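Local atomic coordinates of lipopolysaccharide heptosyltransferase 2 (Escherichia coli, PDB entry 1PSW), a protein that transfers the second heptose from ADP-L-glycero-D-manno-heptose onto the heptosyl-Kdo2-lipid A module while the inner core of lipopolysaccharide is being built. Residues Ala127-Tyr140 with Met145-Trp157. Sequence-based numbering, arbitrary orientation.
Sequences AWPLMVERYIALAY and MRTAQDLPQPLLW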
ATOM      1  N   ALA A 127     -13.582  -1.453  18.767  1.00 26.26           N
ATOM      2  CA  ALA A 127     -13.461  -0.015  18.981  1.00 24.75           C
ATOM      3  C   ALA A 127     -12.620   0.662  17.897  1.00 23.11           C
ATOM      4  O   ALA A 127     -12.694   1.877  17.712  1.00 23.06           O
ATOM      5  CB  ALA A 127     -12.857   0.252  20.360  1.00 23.66           C
ATOM      6  N   TRP A 128     -11.819  -0.136  17.193  1.00 21.18           N
ATOM      7  CA  TRP A 128     -10.951   0.356  16.112  1.00 21.80           C
ATOM      8  C   TRP A 128     -11.058  -0.609  14.934  1.00 20.65           C
ATOM      9  O   TRP A 128     -10.170  -1.428  14.715  1.00 21.22           O
ATOM     10  CB  TRP A 128      -9.495   0.417  16.580  1.00 22.64           C
ATOM     11  CG  TRP A 128      -9.330   1.112  17.888  1.00 23.21           C
ATOM     12  CD1 TRP A 128      -9.397   0.549  19.132  1.00 23.54           C
ATOM     13  CD2 TRP A 128      -9.137   2.513  18.093  1.00 23.28           C
ATOM     14  NE1 TRP A 128      -9.260   1.512  20.097  1.00 22.85           N
ATOM     15  CE2 TRP A 128      -9.102   2.730  19.488  1.00 23.93           C
ATOM     16  CE3 TRP A 128      -8.998   3.610  17.233  1.00 23.47           C
ATOM     17  CZ2 TRP A 128      -8.929   4.002  20.044  1.00 22.95           C
ATOM     18  CZ3 TRP A 128      -8.827   4.873  17.786  1.00 23.44           C
ATOM     19  CH2 TRP A 128      -8.796   5.057  19.179  1.00 25.05           C
ATOM     20  N   PRO A 129     -12.145  -0.508  14.151  1.00 20.75           N
ATOM     21  CA  PRO A 129     -12.395  -1.374  12.991  1.00 20.83           C
ATOM     22  C   PRO A 129     -11.451  -1.222  11.799  1.00 20.17           C
ATOM     23  O   PRO A 129     -11.244  -2.180  11.051  1.00 20.33           O
ATOM     24  CB  PRO A 129     -13.837  -1.043  12.627  1.00 21.52           C
ATOM     25  CG  PRO A 129     -13.935   0.405  12.979  1.00 23.13           C
ATOM     26  CD  PRO A 129     -13.230   0.478  14.312  1.00 20.51           C
ATOM     27  N   LEU A 130     -10.873  -0.039  11.620  1.00 18.91           N
ATOM     28  CA  LEU A 130      -9.974   0.189  10.490  1.00 18.99           C
ATOM     29  C   LEU A 130      -8.508   0.224  10.894  1.00 17.23           C
ATOM     30  O   LEU A 130      -8.162   0.782  11.925  1.00 16.59           O
ATOM     31  CB  LEU A 130     -10.340   1.507   9.793  1.00 18.46           C
ATOM     32  CG  LEU A 130     -11.780   1.614   9.271  1.00 19.70           C
ATOM     33  CD1 LEU A 130     -11.968   2.934   8.531  1.00 18.27           C
ATOM     34  CD2 LEU A 130     -12.069   0.443   8.352  1.00 21.15           C
HETATM   35  N   MSE A 131      -7.650  -0.380  10.078  1.00 18.64           N
HETATM   36  CA  MSE A 131      -6.228  -0.378  10.362  1.00 20.14           C
HETATM   37  C   MSE A 131      -5.697   1.045  10.414  1.00 19.07           C
HETATM   38  O   MSE A 131      -4.847   1.350  11.243  1.00 17.92           O
HETATM   39  CB  MSE A 131      -5.444  -1.157   9.300  1.00 24.57           C
HETATM   40  CG  MSE A 131      -3.972  -0.740   9.214  1.00 33.11           C
HETATM   41 SE   MSE A 131      -2.879  -1.849   8.047  1.00 48.09          SE
HETATM   42  CE  MSE A 131      -1.918  -2.878   9.368  1.00 41.85           C
ATOM     43  N   VAL A 132      -6.195   1.919   9.538  1.00 18.15           N
ATOM     44  CA  VAL A 132      -5.726   3.308   9.515  1.00 18.11           C
ATOM     45  C   VAL A 132      -6.007   4.009  10.838  1.00 18.39           C
ATOM     46  O   VAL A 132      -5.205   4.829  11.302  1.00 17.61           O
ATOM     47  CB  VAL A 132      -6.381   4.136   8.373  1.00 20.35           C
ATOM     48  CG1 VAL A 132      -7.881   4.334   8.630  1.00 19.60           C
ATOM     49  CG2 VAL A 132      -5.687   5.484   8.261  1.00 19.42           C
ATOM     50  N   GLU A 133      -7.145   3.694  11.447  1.00 15.90           N
ATOM     51  CA  GLU A 133      -7.494   4.289  12.726  1.00 18.19           C
ATOM     52  C   GLU A 133      -6.532   3.776  13.800  1.00 17.56           C
ATOM     53  O   GLU A 133      -6.112   4.533  14.671  1.00 18.93           O
ATOM     54  CB  GLU A 133      -8.942   3.951  13.096  1.00 16.74           C
ATOM     55  CG  GLU A 133      -9.950   4.450  12.065  1.00 19.33           C
ATOM     56  CD  GLU A 133     -11.354   3.930  12.313  1.00 23.59           C
ATOM     57  OE1 GLU A 133     -11.488   2.777  12.782  1.00 23.84           O
ATOM     58  OE2 GLU A 133     -12.325   4.660  12.016  1.00 23.41           O
ATOM     59  N   ARG A 134      -6.168   2.499  13.727  1.00 17.32           N
ATOM     60  CA  ARG A 134      -5.257   1.934  14.712  1.00 19.13           C
ATOM     61  C   ARG A 134      -3.876   2.572  14.669  1.00 18.55           C
ATOM     62  O   ARG A 134      -3.246   2.762  15.711  1.00 20.01           O
ATOM     63  CB  ARG A 134      -5.145   0.417  14.536  1.00 17.96           C
ATOM     64  CG  ARG A 134      -6.472  -0.291  14.767  1.00 18.43           C
ATOM     65  CD  ARG A 134      -6.368  -1.805  14.656  1.00 19.15           C
ATOM     66  NE  ARG A 134      -7.701  -2.398  14.644  1.00 19.70           N
ATOM     67  CZ  ARG A 134      -7.952  -3.698  14.536  1.00 22.10           C
ATOM     68  NH1 ARG A 134      -6.953  -4.568  14.435  1.00 21.13           N
ATOM     69  NH2 ARG A 134      -9.210  -4.127  14.509  1.00 19.14           N
ATOM     70  N   TYR A 135      -3.394   2.904  13.476  1.00 18.38           N
ATOM     71  CA  TYR A 135      -2.084   3.542  13.358  1.00 17.67           C
ATOM     72  C   TYR A 135      -2.153   4.969  13.872  1.00 17.22           C
ATOM     73  O   TYR A 135      -1.312   5.402  14.655  1.00 16.68           O
ATOM     74  CB  TYR A 135      -1.598   3.561  11.904  1.00 19.03           C
ATOM     75  CG  TYR A 135      -1.024   2.249  11.425  1.00 21.63           C
ATOM     76  CD1 TYR A 135      -0.480   1.329  12.324  1.00 22.41           C
ATOM     77  CD2 TYR A 135      -0.985   1.942  10.067  1.00 23.42           C
ATOM     78  CE1 TYR A 135       0.087   0.138  11.879  1.00 23.50           C
ATOM     79  CE2 TYR A 135      -0.420   0.756   9.615  1.00 24.84           C
ATOM     80  CZ  TYR A 135       0.116  -0.143  10.531  1.00 25.15           C
ATOM     81  OH  TYR A 135       0.681  -1.320  10.091  1.00 24.77           O
ATOM     82  N   ILE A 136      -3.169   5.695  13.422  1.00 16.15           N
ATOM     83  CA  ILE A 136      -3.362   7.080  13.817  1.00 17.00           C
ATOM     84  C   ILE A 136      -3.490   7.234  15.334  1.00 18.67           C
ATOM     85  O   ILE A 136      -2.924   8.151  15.912  1.00 18.88           O
ATOM     86  CB  ILE A 136      -4.614   7.678  13.126  1.00 16.33           C
ATOM     87  CG1 ILE A 136      -4.337   7.875  11.631  1.00 15.47           C
ATOM     88  CG2 ILE A 136      -5.014   8.981  13.797  1.00 13.22           C
ATOM     89  CD1 ILE A 136      -5.554   8.314  10.812  1.00 16.23           C
ATOM     90  N   ALA A 137      -4.232   6.334  15.971  1.00 19.22           N
ATOM     91  CA  ALA A 137      -4.437   6.385  17.418  1.00 20.59           C
ATOM     92  C   ALA A 137      -3.138   6.410  18.230  1.00 21.16           C
ATOM     93  O   ALA A 137      -3.101   6.966  19.334  1.00 22.02           O
ATOM     94  CB  ALA A 137      -5.291   5.209  17.864  1.00 17.67           C
ATOM     95  N   LEU A 138      -2.076   5.814  17.696  1.00 20.67           N
ATOM     96  CA  LEU A 138      -0.804   5.770  18.417  1.00 20.75           C
ATOM     97  C   LEU A 138      -0.144   7.130  18.618  1.00 22.20           C
ATOM     98  O   LEU A 138       0.699   7.290  19.498  1.00 22.52           O
ATOM     99  CB  LEU A 138       0.178   4.833  17.713  1.00 20.38           C
ATOM    100  CG  LEU A 138      -0.250   3.368  17.592  1.00 20.87           C
ATOM    101  CD1 LEU A 138       0.857   2.590  16.896  1.00 19.20           C
ATOM    102  CD2 LEU A 138      -0.536   2.774  18.971  1.00 21.02           C
ATOM    103  N   ALA A 139      -0.529   8.108  17.805  1.00 21.77           N
ATOM    104  CA  ALA A 139       0.037   9.446  17.904  1.00 23.97           C
ATOM    105  C   ALA A 139      -0.571  10.222  19.069  1.00 25.93           C
ATOM    106  O   ALA A 139      -0.133  11.329  19.379  1.00 28.05           O
ATOM    107  CB  ALA A 139      -0.188  10.207  16.600  1.00 21.41           C
ATOM    108  N   TYR A 140      -1.584   9.647  19.707  1.00 26.48           N
ATOM    109  CA  TYR A 140      -2.238  10.304  20.830  1.00 28.33           C
ATOM    110  C   TYR A 140      -1.918   9.622  22.152  1.00 29.83           C
ATOM    111  O   TYR A 140      -1.529   8.450  22.185  1.00 29.89           O
ATOM    112  CB  TYR A 140      -3.752  10.338  20.598  1.00 26.01           C
ATOM    113  CG  TYR A 140      -4.130  11.169  19.393  1.00 24.53           C
ATOM    114  CD1 TYR A 140      -4.172  12.559  19.467  1.00 22.30           C
ATOM    115  CD2 TYR A 140      -4.388  10.568  18.161  1.00 22.87           C
ATOM    116  CE1 TYR A 140      -4.462  13.332  18.340  1.00 20.67           C
ATOM    117  CE2 TYR A 140      -4.677  11.329  17.031  1.00 21.07           C
ATOM    118  CZ  TYR A 140      -4.713  12.708  17.128  1.00 21.66           C
ATOM    119  OH  TYR A 140      -5.017  13.447  16.008  1.00 21.15           O
HETATM  120  N   MSE A 145      -7.987   8.177  23.857  1.00 48.45           N
HETATM  121  CA  MSE A 145      -8.829   7.565  22.836  1.00 47.13           C
HETATM  122  C   MSE A 145      -9.325   6.181  23.265  1.00 44.96           C
HETATM  123  O   MSE A 145      -8.525   5.295  23.564  1.00 43.16           O
HETATM  124  CB  MSE A 145      -8.055   7.422  21.515  1.00 50.77           C
HETATM  125  CG  MSE A 145      -7.314   8.673  21.013  1.00 52.28           C
HETATM  126 SE   MSE A 145      -8.419  10.260  20.797  1.00 63.19          SE
HETATM  127  CE  MSE A 145      -7.090  11.619  21.175  1.00 55.19           C
ATOM    128  N   ARG A 146     -10.643   5.999  23.295  1.00 43.17           N
ATOM    129  CA  ARG A 146     -11.229   4.712  23.658  1.00 42.00           C
ATOM    130  C   ARG A 146     -11.779   4.050  22.406  1.00 38.40           C
ATOM    131  O   ARG A 146     -11.772   2.827  22.289  1.00 38.00           O
ATOM    132  CB  ARG A 146     -12.346   4.896  24.685  1.00 45.71           C
ATOM    133  CG  ARG A 146     -13.410   5.869  24.251  1.00 50.81           C
ATOM    134  CD  ARG A 146     -14.411   6.139  25.356  1.00 55.68           C
ATOM    135  NE  ARG A 146     -15.203   7.329  25.060  1.00 59.45           N
ATOM    136  CZ  ARG A 146     -14.696   8.555  24.967  1.00 59.68           C
ATOM    137  NH1 ARG A 146     -13.396   8.754  25.153  1.00 60.41           N
ATOM    138  NH2 ARG A 146     -15.487   9.580  24.681  1.00 60.02           N
ATOM    139  N   THR A 147     -12.261   4.867  21.473  1.00 34.48           N
ATOM    140  CA  THR A 147     -12.793   4.366  20.206  1.00 31.40           C
ATOM    141  C   THR A 147     -12.334   5.293  19.086  1.00 28.22           C
ATOM    142  O   THR A 147     -11.853   6.392  19.347  1.00 25.25           O
ATOM    143  CB  THR A 147     -14.343   4.309  20.198  1.00 31.17           C
ATOM    144  OG1 THR A 147     -14.874   5.637  20.126  1.00 34.98           O
ATOM    145  CG2 THR A 147     -14.860   3.633  21.458  1.00 34.44           C
ATOM    146  N   ALA A 148     -12.490   4.850  17.844  1.00 25.79           N
ATOM    147  CA  ALA A 148     -12.080   5.640  16.696  1.00 25.87           C
ATOM    148  C   ALA A 148     -12.859   6.942  16.595  1.00 25.65           C
ATOM    149  O   ALA A 148     -12.397   7.897  15.969  1.00 24.48           O
ATOM    150  CB  ALA A 148     -12.244   4.824  15.412  1.00 24.77           C
ATOM    151  N   GLN A 149     -14.036   6.993  17.207  1.00 25.94           N
ATOM    152  CA  GLN A 149     -14.851   8.202  17.156  1.00 27.42           C
ATOM    153  C   GLN A 149     -14.196   9.356  17.906  1.00 26.25           C
ATOM    154  O   GLN A 149     -14.509  10.514  17.644  1.00 26.25           O
ATOM    155  CB  GLN A 149     -16.242   7.927  17.729  1.00 30.86           C
ATOM    156  CG  GLN A 149     -17.176   9.139  17.747  1.00 36.37           C
ATOM    157  CD  GLN A 149     -17.319   9.806  16.382  1.00 40.92           C
ATOM    158  OE1 GLN A 149     -17.534   9.135  15.369  1.00 42.41           O
ATOM    159  NE2 GLN A 149     -17.215  11.135  16.354  1.00 41.06           N
ATOM    160  N   ASP A 150     -13.293   9.047  18.836  1.00 25.29           N
ATOM    161  CA  ASP A 150     -12.606  10.091  19.590  1.00 27.09           C
ATOM    162  C   ASP A 150     -11.480  10.750  18.804  1.00 27.31           C
ATOM    163  O   ASP A 150     -10.989  11.810  19.188  1.00 29.16           O
ATOM    164  CB  ASP A 150     -12.024   9.539  20.890  1.00 28.30           C
ATOM    165  CG  ASP A 150     -13.091   9.066  21.847  1.00 29.77           C
ATOM    166  OD1 ASP A 150     -14.188   9.664  21.855  1.00 30.49           O
ATOM    167  OD2 ASP A 150     -12.822   8.106  22.592  1.00 29.26           O
ATOM    168  N   LEU A 151     -11.065  10.130  17.707  1.00 25.43           N
ATOM    169  CA  LEU A 151      -9.986  10.682  16.904  1.00 25.56           C
ATOM    170  C   LEU A 151     -10.344  12.020  16.286  1.00 26.66           C
ATOM    171  O   LEU A 151     -11.401  12.165  15.666  1.00 26.20           O
ATOM    172  CB  LEU A 151      -9.597   9.709  15.792  1.00 24.41           C
ATOM    173  CG  LEU A 151      -8.900   8.419  16.204  1.00 24.74           C
ATOM    174  CD1 LEU A 151      -8.700   7.550  14.971  1.00 24.37           C
ATOM    175  CD2 LEU A 151      -7.560   8.740  16.864  1.00 24.13           C
ATOM    176  N   PRO A 152      -9.471  13.025  16.459  1.00 26.97           N
ATOM    177  CA  PRO A 152      -9.733  14.348  15.885  1.00 27.85           C
ATOM    178  C   PRO A 152      -9.949  14.219  14.377  1.00 28.89           C
ATOM    179  O   PRO A 152      -9.163  13.573  13.686  1.00 27.53           O
ATOM    180  CB  PRO A 152      -8.463  15.122  16.226  1.00 27.70           C
ATOM    181  CG  PRO A 152      -8.066  14.535  17.538  1.00 28.95           C
ATOM    182  CD  PRO A 152      -8.267  13.052  17.311  1.00 26.92           C
ATOM    183  N   GLN A 153     -11.016  14.834  13.879  1.00 29.92           N
ATOM    184  CA  GLN A 153     -11.346  14.784  12.464  1.00 30.96           C
ATOM    185  C   GLN A 153     -10.953  16.100  11.801  1.00 30.36           C
ATOM    186  O   GLN A 153     -10.905  17.141  12.451  1.00 31.23           O
ATOM    187  CB  GLN A 153     -12.849  14.541  12.291  1.00 34.63           C
ATOM    188  CG  GLN A 153     -13.329  13.199  12.839  1.00 39.00           C
ATOM    189  CD  GLN A 153     -13.145  12.060  11.852  1.00 42.41           C
ATOM    190  OE1 GLN A 153     -12.915  10.917  12.244  1.00 43.72           O
ATOM    191  NE2 GLN A 153     -13.266  12.364  10.566  1.00 43.71           N
ATOM    192  N   PRO A 154     -10.651  16.070  10.493  1.00 27.67           N
ATOM    193  CA  PRO A 154     -10.646  14.888   9.626  1.00 26.63           C
ATOM    194  C   PRO A 154      -9.372  14.069   9.805  1.00 24.11           C
ATOM    195  O   PRO A 154      -8.330  14.611  10.171  1.00 21.77           O
ATOM    196  CB  PRO A 154     -10.736  15.493   8.228  1.00 27.50           C
ATOM    197  CG  PRO A 154      -9.936  16.751   8.380  1.00 26.76           C
ATOM    198  CD  PRO A 154     -10.451  17.295   9.697  1.00 27.83           C
ATOM    199  N   LEU A 155      -9.452  12.765   9.554  1.00 21.71           N
ATOM    200  CA  LEU A 155      -8.273  11.914   9.678  1.00 20.88           C
ATOM    201  C   LEU A 155      -7.366  12.214   8.497  1.00 20.13           C
ATOM    202  O   LEU A 155      -7.840  12.574   7.419  1.00 20.50           O
ATOM    203  CB  LEU A 155      -8.656  10.430   9.655  1.00 22.39           C
ATOM    204  CG  LEU A 155      -9.651   9.942  10.707  1.00 23.62           C
ATOM    205  CD1 LEU A 155      -9.864   8.440  10.552  1.00 26.00           C
ATOM    206  CD2 LEU A 155      -9.129  10.262  12.092  1.00 22.84           C
ATOM    207  N   LEU A 156      -6.063  12.083   8.696  1.00 17.53           N
ATOM    208  CA  LEU A 156      -5.128  12.323   7.607  1.00 17.64           C
ATOM    209  C   LEU A 156      -4.838  10.999   6.908  1.00 16.58           C
ATOM    210  O   LEU A 156      -4.070  10.180   7.409  1.00 17.94           O
ATOM    211  CB  LEU A 156      -3.837  12.935   8.148  1.00 17.99           C
ATOM    212  CG  LEU A 156      -4.081  14.236   8.922  1.00 19.52           C
ATOM    213  CD1 LEU A 156      -2.756  14.823   9.364  1.00 20.58           C
ATOM    214  CD2 LEU A 156      -4.843  15.217   8.049  1.00 17.95           C
ATOM    215  N   TRP A 157      -5.470  10.798   5.756  1.00 16.21           N
ATOM    216  CA  TRP A 157      -5.312   9.579   4.972  1.00 15.89           C
ATOM    217  C   TRP A 157      -3.987   9.548   4.225  1.00 15.02           C
ATOM    218  O   TRP A 157      -3.358  10.588   4.020  1.00 15.65           O
ATOM    219  CB  TRP A 157      -6.435   9.467   3.935  1.00 16.54           C
ATOM    220  CG  TRP A 157      -7.766   9.026   4.459  1.00 19.10           C
ATOM    221  CD1 TRP A 157      -8.082   8.675   5.745  1.00 20.15           C
ATOM    222  CD2 TRP A 157      -8.953   8.823   3.686  1.00 19.05           C
ATOM    223  NE1 TRP A 157      -9.390   8.261   5.814  1.00 18.29           N
ATOM    224  CE2 TRP A 157      -9.948   8.342   4.562  1.00 20.69           C
ATOM    225  CE3 TRP A 157      -9.271   8.996   2.330  1.00 20.41           C
ATOM    226  CZ2 TRP A 157     -11.242   8.032   4.133  1.00 21.54           C
ATOM    227  CZ3 TRP A 157     -10.562   8.685   1.902  1.00 20.00           C
ATOM    228  CH2 TRP A 157     -11.526   8.210   2.802  1.00 19.95           C
TER
HETATM  229  O   HOH W   1      -6.761  12.135  14.180  1.00 18.72           O
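The indole of Trp128 lies with one face against the backbone of Thr147 and Ala148: Thr147 C and Ala148 N stand 3.5 and 3.6 Å above the ring plane, displaced toward its rim. In-plane neighbours meet the ring's edge, where Trp128 CZ3 is 3.9 Å from Leu151 CG and CH2 reaches Met145 CB, the latter side chain crossing at about a right angle. With chi1 at -49°, CG stands beside the backbone N, and the six-membered ring is swung so that its CH2-CZ3 edge faces Met145 and Leu151. Were Trp128 replaced by an alanine, the 147-148 peptide would probably lose its flat backing and a gap would open beside Leu151.

Tyr140 builds a second cluster. The methyl CE of selenomethionine Met145 sits 3.5 Å from Tyr140 CG, and SE lies 5.0 Å from the ring centroid, 26° off its normal, an oblique Met-aromatic contact. Pro152 and Tyr140 reach toward each other from opposite directions, CD and CG of the proline meeting Tyr140 CZ and OH, and a water joins Tyr140 OH to Pro152 O. Leu151 CD2 touches both Tyr140 CE2 and Ile136 CG2, while Ile136 CD1 packs on Leu155 CB at 3.9 Å.

This is local packing in the N-terminal Rossmann-like domain of a GT-B glycosyltransferase: the chain leaving helix 131-137 folds back along it, and Val132 on the same helix touches helix 11-27.

Backbone also joins the two segments: Ala148 N donates to Ala127 O over 3.0 Å, nearly in line with the carbonyl (C=O...N 167°). Ala148 CB also rests on the carboxylate of Glu133, whose OE1 accepts from Leu130 N at the helix N-cap. Farther out, Arg134 NE and NH2 grip Trp128 O side-on, fixing the tryptophan's backbone, and Trp108 meets its indole edge-to-face.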